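Local coordinates for phosphotriesterase family protein (Listeria monocytogenes serotype 4b str. H7858, PDB 3PNZ) that probably hydrolyses phosphorylated sugar lactones at a two-zinc centre held in an amidohydrolase-type barrel, at residues A[133-138]-A[171-176]; A[254-259]-A[304-309]. All blocks are in the same frame, centred on the assembly; numbering follows the deposited sequence.

Contact 1 (133-138 with 171-176) and contact 2 (254-259 with 304-309) lie on opposite sides of the chain's centre, with centres about 38 Å apart and nearest atoms about 22 Å apart, so they do not touch. They follow one another along the chain, contact 1 closing before contact 2 opens, and both belong to the same TIM-barrel fold of the phosphotriesterase family. Contact 1 pairs helices 128-140 and 164-180, which flank strand 150-152 in sequence; contact 2 joins helix 248-260 to the turn between helices 289-305 and 310-325. Each therefore belongs to the helical layer around the parallel strands, contact 1 beside strand 150-152 and contact 2 among helices that follow the later strands.

Contact 1: residues A[133-138]-A[171-176]; sequences EFVVNE and RAVARA
V135 overlaps the methyl of A176 with one of its two branches: CG1 of V135 lies 3.5 Å from CB of A176, and CB of V135 itself is 3.8 Å from that same methyl. The other branch goes to a different partner, CG2 of V135 standing 4.4 Å from CG2 of V173, a looser touch one turn back along helix 164-180. The split follows from the rotamer, in which CG1 is anti to the backbone N (chi1 178°) and CG2 is anti to the carbonyl carbon. V136 adds the second half of the grip on A176. Its CG2 lies alongside the CA-CB bond of the alanine, 3.8 Å from each atom, while V135 meets only the methyl. A176 is thus held by two consecutive valines of the facing helix, and its short side chain lets the backbones come close: CA of V136 and CA of A176 are 5.4 Å apart. The axes of the two short segments approach to 8.7 Å and cross at -44°, so the helices draw together around this pair. No hydrogen bond links the segments directly; the interface between them is aliphatic, and its touching side chains are mostly buried. A polar link between the two helices comes from OG1 of T132, hydrogen-bonded to the carbonyl O of A172, whereas R171 and R175 turn away from 133-138 to salt-bridge E204, just past helix 194-203. Inward, V135 and V173 both rest on V153, next to the carboxylated, zinc-binding K154, and the side chain of V173 is about 13 Å from a zinc ion. The pair thus joins helix 128-140, before strand 150-152, to helix 164-180, after it, two neighbours in the outer layer of the barrel.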
loop_
_atom_site.group_PDB
_atom_site.type_symbol
_atom_site.label_atom_id
_atom_site.label_comp_id
_atom_site.label_asym_id
_atom_site.label_seq_id
_atom_site.Cartn_x
_atom_site.Cartn_y
_atom_site.Cartn_z
ATOM N N GLU A 133 9.922 -15.901 -8.336
ATOM C CA GLU A 133 10.063 -15.560 -9.753
ATOM C C GLU A 133 8.899 -14.706 -10.245
ATOM O O GLU A 133 9.092 -13.741 -10.987
ATOM C CB GLU A 133 10.169 -16.817 -10.615
ATOM C CG GLU A 133 11.387 -17.670 -10.346
ATOM C CD GLU A 133 11.600 -18.723 -11.425
ATOM O OE1 GLU A 133 10.956 -18.617 -12.496
ATOM O OE2 GLU A 133 12.410 -19.651 -11.197
ATOM N N PHE A 134 7.688 -15.084 -9.845
ATOM C CA PHE A 134 6.489 -14.343 -10.213
ATOM C C PHE A 134 6.560 -12.883 -9.754
ATOM O O PHE A 134 6.284 -11.958 -10.527
ATOM C CB PHE A 134 5.237 -15.018 -9.631
ATOM C CG PHE A 134 4.043 -14.114 -9.588
ATOM C CD1 PHE A 134 3.287 -13.893 -10.725
ATOM C CD2 PHE A 134 3.695 -13.461 -8.414
ATOM C CE1 PHE A 134 2.201 -13.039 -10.695
ATOM C CE2 PHE A 134 2.608 -12.609 -8.375
ATOM C CZ PHE A 134 1.861 -12.397 -9.516
ATOM N N VAL A 135 6.939 -12.678 -8.496
ATOM C CA VAL A 135 7.033 -11.335 -7.937
ATOM C C VAL A 135 8.154 -10.546 -8.616
ATOM O O VAL A 135 7.984 -9.380 -8.957
ATOM C CB VAL A 135 7.256 -11.371 -6.405
ATOM C CG1 VAL A 135 7.407 -9.959 -5.845
ATOM C CG2 VAL A 135 6.104 -12.105 -5.712
ATOM N N VAL A 136 9.301 -11.189 -8.808
ATOM C CA VAL A 136 10.418 -10.536 -9.483
ATOM C C VAL A 136 10.017 -10.073 -10.887
ATOM O O VAL A 136 10.345 -8.963 -11.308
ATOM C CB VAL A 136 11.642 -11.463 -9.573
ATOM C CG1 VAL A 136 12.724 -10.832 -10.454
ATOM C CG2 VAL A 136 12.192 -11.748 -8.185
ATOM N N ASN A 137 9.288 -10.924 -11.599
ATOM C CA ASN A 137 8.867 -10.602 -12.960
ATOM C C ASN A 137 7.909 -9.414 -13.002
ATOM O O ASN A 137 7.935 -8.624 -13.945
ATOM C CB ASN A 137 8.262 -11.831 -13.646
ATOM C CG ASN A 137 9.314 -12.888 -13.987
ATOM O OD1 ASN A 137 10.509 -12.592 -14.064
ATOM N ND2 ASN A 137 8.870 -14.124 -14.190
ATOM N N GLU A 138 7.071 -9.272 -11.973
ATOM C CA GLU A 138 6.172 -8.118 -11.898
ATOM C C GLU A 138 6.943 -6.805 -11.741
ATOM O O GLU A 138 6.531 -5.762 -12.259
ATOM C CB GLU A 138 5.140 -8.295 -10.767
ATOM C CG GLU A 138 4.145 -9.407 -11.038
ATOM C CD GLU A 138 2.884 -9.318 -10.183
ATOM O OE1 GLU A 138 2.990 -9.073 -8.960
ATOM O OE2 GLU A 138 1.781 -9.506 -10.741
ATOM N N ARG A 171 8.277 -15.190 2.741
ATOM C CA ARG A 171 9.622 -15.592 2.343
ATOM C C ARG A 171 9.833 -15.385 0.838
ATOM O O ARG A 171 10.897 -14.941 0.423
ATOM C CB ARG A 171 9.922 -17.036 2.774
ATOM C CG ARG A 171 9.841 -17.229 4.280
ATOM C CD ARG A 171 10.358 -18.596 4.734
ATOM N NE ARG A 171 10.000 -18.851 6.130
ATOM C CZ ARG A 171 10.698 -18.418 7.173
ATOM N NH1 ARG A 171 11.803 -17.707 6.992
ATOM N NH2 ARG A 171 10.294 -18.700 8.406
ATOM N N ALA A 172 8.811 -15.667 0.034
ATOM C CA ALA A 172 8.903 -15.469 -1.418
ATOM C C ALA A 172 9.148 -13.993 -1.736
ATOM O O ALA A 172 9.968 -13.648 -2.590
ATOM C CB ALA A 172 7.634 -15.955 -2.105
ATOM N N VAL A 173 8.434 -13.122 -1.034
ATOM C CA VAL A 173 8.560 -11.682 -1.243
ATOM C C VAL A 173 9.897 -11.140 -0.736
ATOM O O VAL A 173 10.519 -10.301 -1.394
ATOM C CB VAL A 173 7.381 -10.934 -0.592
ATOM C CG1 VAL A 173 7.644 -9.441 -0.551
ATOM C CG2 VAL A 173 6.105 -11.244 -1.360
ATOM N N ALA A 174 10.349 -11.630 0.420
ATOM C CA ALA A 174 11.659 -11.252 0.936
ATOM C C ALA A 174 12.740 -11.588 -0.094
ATOM O O ALA A 174 13.630 -10.788 -0.381
ATOM C CB ALA A 174 11.937 -11.949 2.261
ATOM N N ARG A 175 12.639 -12.777 -0.665
ATOM C CA ARG A 175 13.627 -13.216 -1.641
ATOM C C ARG A 175 13.514 -12.428 -2.945
ATOM O O ARG A 175 14.522 -12.186 -3.615
ATOM C CB ARG A 175 13.527 -14.726 -1.829
ATOM C CG ARG A 175 13.887 -15.455 -0.533
ATOM C CD ARG A 175 13.489 -16.916 -0.541
ATOM N NE ARG A 175 13.511 -17.458 0.815
ATOM C CZ ARG A 175 13.270 -18.732 1.114
ATOM N NH1 ARG A 175 12.996 -19.601 0.147
ATOM N NH2 ARG A 175 13.310 -19.134 2.380
ATOM N N ALA A 176 12.304 -11.994 -3.287
ATOM C CA ALA A 176 12.127 -11.111 -4.439
ATOM C C ALA A 176 12.783 -9.764 -4.162
ATOM O O ALA A 176 13.349 -9.143 -5.065
ATOM C CB ALA A 176 10.648 -10.941 -4.787
#

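Contact 2: residues A[254-259]-A[304-309]; sequences AILYLV and NEKGFD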
loop_
_atom_site.group_PDB
_atom_site.type_symbol
_atom_site.label_atom_id
_atom_site.label_comp_id
_atom_site.label_asym_id
_atom_site.label_seq_id
_atom_site.Cartn_x
_atom_site.Cartn_y
_atom_site.Cartn_z
ATOM N N ALA A 254 -1.953 9.151 18.031
ATOM C CA ALA A 254 -1.005 8.048 17.894
ATOM C C ALA A 254 0.193 8.502 17.063
ATOM O O ALA A 254 1.340 8.171 17.362
ATOM C CB ALA A 254 -1.683 6.833 17.250
ATOM N N ILE A 255 -0.084 9.255 16.006
ATOM C CA ILE A 255 0.982 9.818 15.183
ATOM C C ILE A 255 1.868 10.734 16.022
ATOM O O ILE A 255 3.094 10.618 15.995
ATOM C CB ILE A 255 0.409 10.582 13.981
ATOM C CG1 ILE A 255 -0.156 9.589 12.963
ATOM C CG2 ILE A 255 1.484 11.461 13.323
ATOM C CD1 ILE A 255 -0.980 10.223 11.884
ATOM N N LEU A 256 1.245 11.624 16.789
ATOM C CA LEU A 256 2.006 12.585 17.582
ATOM C C LEU A 256 2.782 11.920 18.717
ATOM O O LEU A 256 3.848 12.402 19.105
ATOM C CB LEU A 256 1.105 13.712 18.099
ATOM C CG LEU A 256 0.544 14.623 17.004
ATOM C CD1 LEU A 256 -0.395 15.647 17.620
ATOM C CD2 LEU A 256 1.679 15.306 16.244
ATOM N N TYR A 257 2.280 10.805 19.239
ATOM C CA TYR A 257 3.083 10.045 20.200
ATOM C C TYR A 257 4.378 9.560 19.553
ATOM O O TYR A 257 5.466 9.681 20.135
ATOM C CB TYR A 257 2.316 8.852 20.788
ATOM C CG TYR A 257 3.209 7.967 21.620
ATOM C CD1 TYR A 257 3.615 8.361 22.889
ATOM C CD2 TYR A 257 3.675 6.757 21.125
ATOM C CE1 TYR A 257 4.451 7.565 23.654
ATOM C CE2 TYR A 257 4.517 5.947 21.885
ATOM C CZ TYR A 257 4.895 6.356 23.145
ATOM O OH TYR A 257 5.726 5.557 23.894
ATOM N N LEU A 258 4.270 8.999 18.354
ATOM C CA LEU A 258 5.463 8.518 17.660
ATOM C C LEU A 258 6.406 9.687 17.364
ATOM O O LEU A 258 7.620 9.550 17.514
ATOM C CB LEU A 258 5.102 7.762 16.379
ATOM C CG LEU A 258 4.606 6.325 16.614
ATOM C CD1 LEU A 258 4.000 5.750 15.338
ATOM C CD2 LEU A 258 5.749 5.424 17.123
ATOM N N VAL A 259 5.847 10.833 16.977
ATOM C CA VAL A 259 6.683 12.019 16.757
ATOM C C VAL A 259 7.404 12.386 18.052
ATOM O O VAL A 259 8.615 12.626 18.055
ATOM C CB VAL A 259 5.889 13.222 16.214
ATOM C CG1 VAL A 259 6.780 14.467 16.141
ATOM C CG2 VAL A 259 5.314 12.909 14.836
ATOM N N ASN A 304 0.137 22.059 15.728
ATOM C CA ASN A 304 0.628 23.368 16.156
ATOM C C ASN A 304 0.101 23.698 17.551
ATOM O O ASN A 304 0.845 24.154 18.413
ATOM C CB ASN A 304 0.200 24.462 15.175
ATOM C CG ASN A 304 1.008 24.465 13.884
ATOM O OD1 ASN A 304 2.069 23.844 13.787
ATOM N ND2 ASN A 304 0.512 25.191 12.888
ATOM N N GLU A 305 -1.189 23.456 17.770
ATOM C CA GLU A 305 -1.800 23.731 19.069
ATOM C C GLU A 305 -1.127 22.916 20.173
ATOM O O GLU A 305 -0.967 23.389 21.300
ATOM C CB GLU A 305 -3.315 23.459 19.039
ATOM C CG GLU A 305 -4.123 24.503 18.259
ATOM C CD GLU A 305 -5.627 24.214 18.204
ATOM O OE1 GLU A 305 -6.081 23.167 18.734
ATOM O OE2 GLU A 305 -6.358 25.047 17.617
ATOM N N LYS A 306 -0.725 21.691 19.848
ATOM C CA LYS A 306 -0.107 20.818 20.842
ATOM C C LYS A 306 1.408 20.987 20.942
ATOM O O LYS A 306 2.078 20.229 21.645
ATOM C CB LYS A 306 -0.462 19.353 20.578
ATOM C CG LYS A 306 -1.959 19.067 20.588
ATOM C CD LYS A 306 -2.247 17.725 21.229
ATOM C CE LYS A 306 -3.284 16.926 20.451
ATOM N NZ LYS A 306 -4.664 17.477 20.549
ATOM N N GLY A 307 1.953 21.972 20.235
ATOM C CA GLY A 307 3.359 22.308 20.388
ATOM C C GLY A 307 4.305 21.704 19.363
ATOM O O GLY A 307 5.524 21.837 19.480
ATOM N N PHE A 308 3.757 21.047 18.349
ATOM C CA PHE A 308 4.600 20.457 17.312
ATOM C C PHE A 308 4.759 21.419 16.132
ATOM O O PHE A 308 4.120 22.469 16.083
ATOM C CB PHE A 308 4.015 19.114 16.842
ATOM C CG PHE A 308 3.905 18.072 17.932
ATOM C CD1 PHE A 308 4.939 17.167 18.157
ATOM C CD2 PHE A 308 2.759 17.977 18.713
ATOM C CE1 PHE A 308 4.838 16.199 19.159
ATOM C CE2 PHE A 308 2.650 17.014 19.712
ATOM C CZ PHE A 308 3.691 16.121 19.931
ATOM N N ASP A 309 5.624 21.064 15.188
ATOM C CA ASP A 309 5.779 21.831 13.957
ATOM C C ASP A 309 4.931 21.170 12.877
ATOM O O ASP A 309 5.416 20.333 12.116
ATOM C CB ASP A 309 7.253 21.863 13.544
ATOM C CG ASP A 309 7.531 22.823 12.393
ATOM O OD1 ASP A 309 6.610 23.116 11.601
ATOM O OD2 ASP A 309 8.695 23.270 12.269
#
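L256 lies over one face of the F308 ring: its CD2 sits 3.9 Å from the ring centroid and only 13° off the normal, a CH-pi contact. CD1 lies on the same side of the ring but beyond its edge, 3.9 Å from CE2 of F308. V259, one turn further along helix 248-260, approaches the ring obliquely, with its CG1 3.8 Å from CD1 of F308. At the margin the aliphatic part of K306 adds a looser touch, CE to CD1 of L256 at 4.2 Å, while its NZ forms a salt bridge with E302. CG of F308 stands beside the backbone N and anti to the carbonyl carbon (chi1 -61°), which turns the ring toward helix 248-260. Behind it, G307, at positive phi (97°), is the C-prime residue of a Schellman motif ending helix 289-305, in which F308 N bonds A303 O and G307 N bonds N304 O. D309 then N-caps helix 310-325, its OD1 accepting from the backbone N of K312, and L313 of that helix touches both F308 and V259. No hydrogen bond spans the two segments, so dispersion and the CH-pi contact carry the attraction, while the turn's polar bonds probably fix the backbone from which the ring projects.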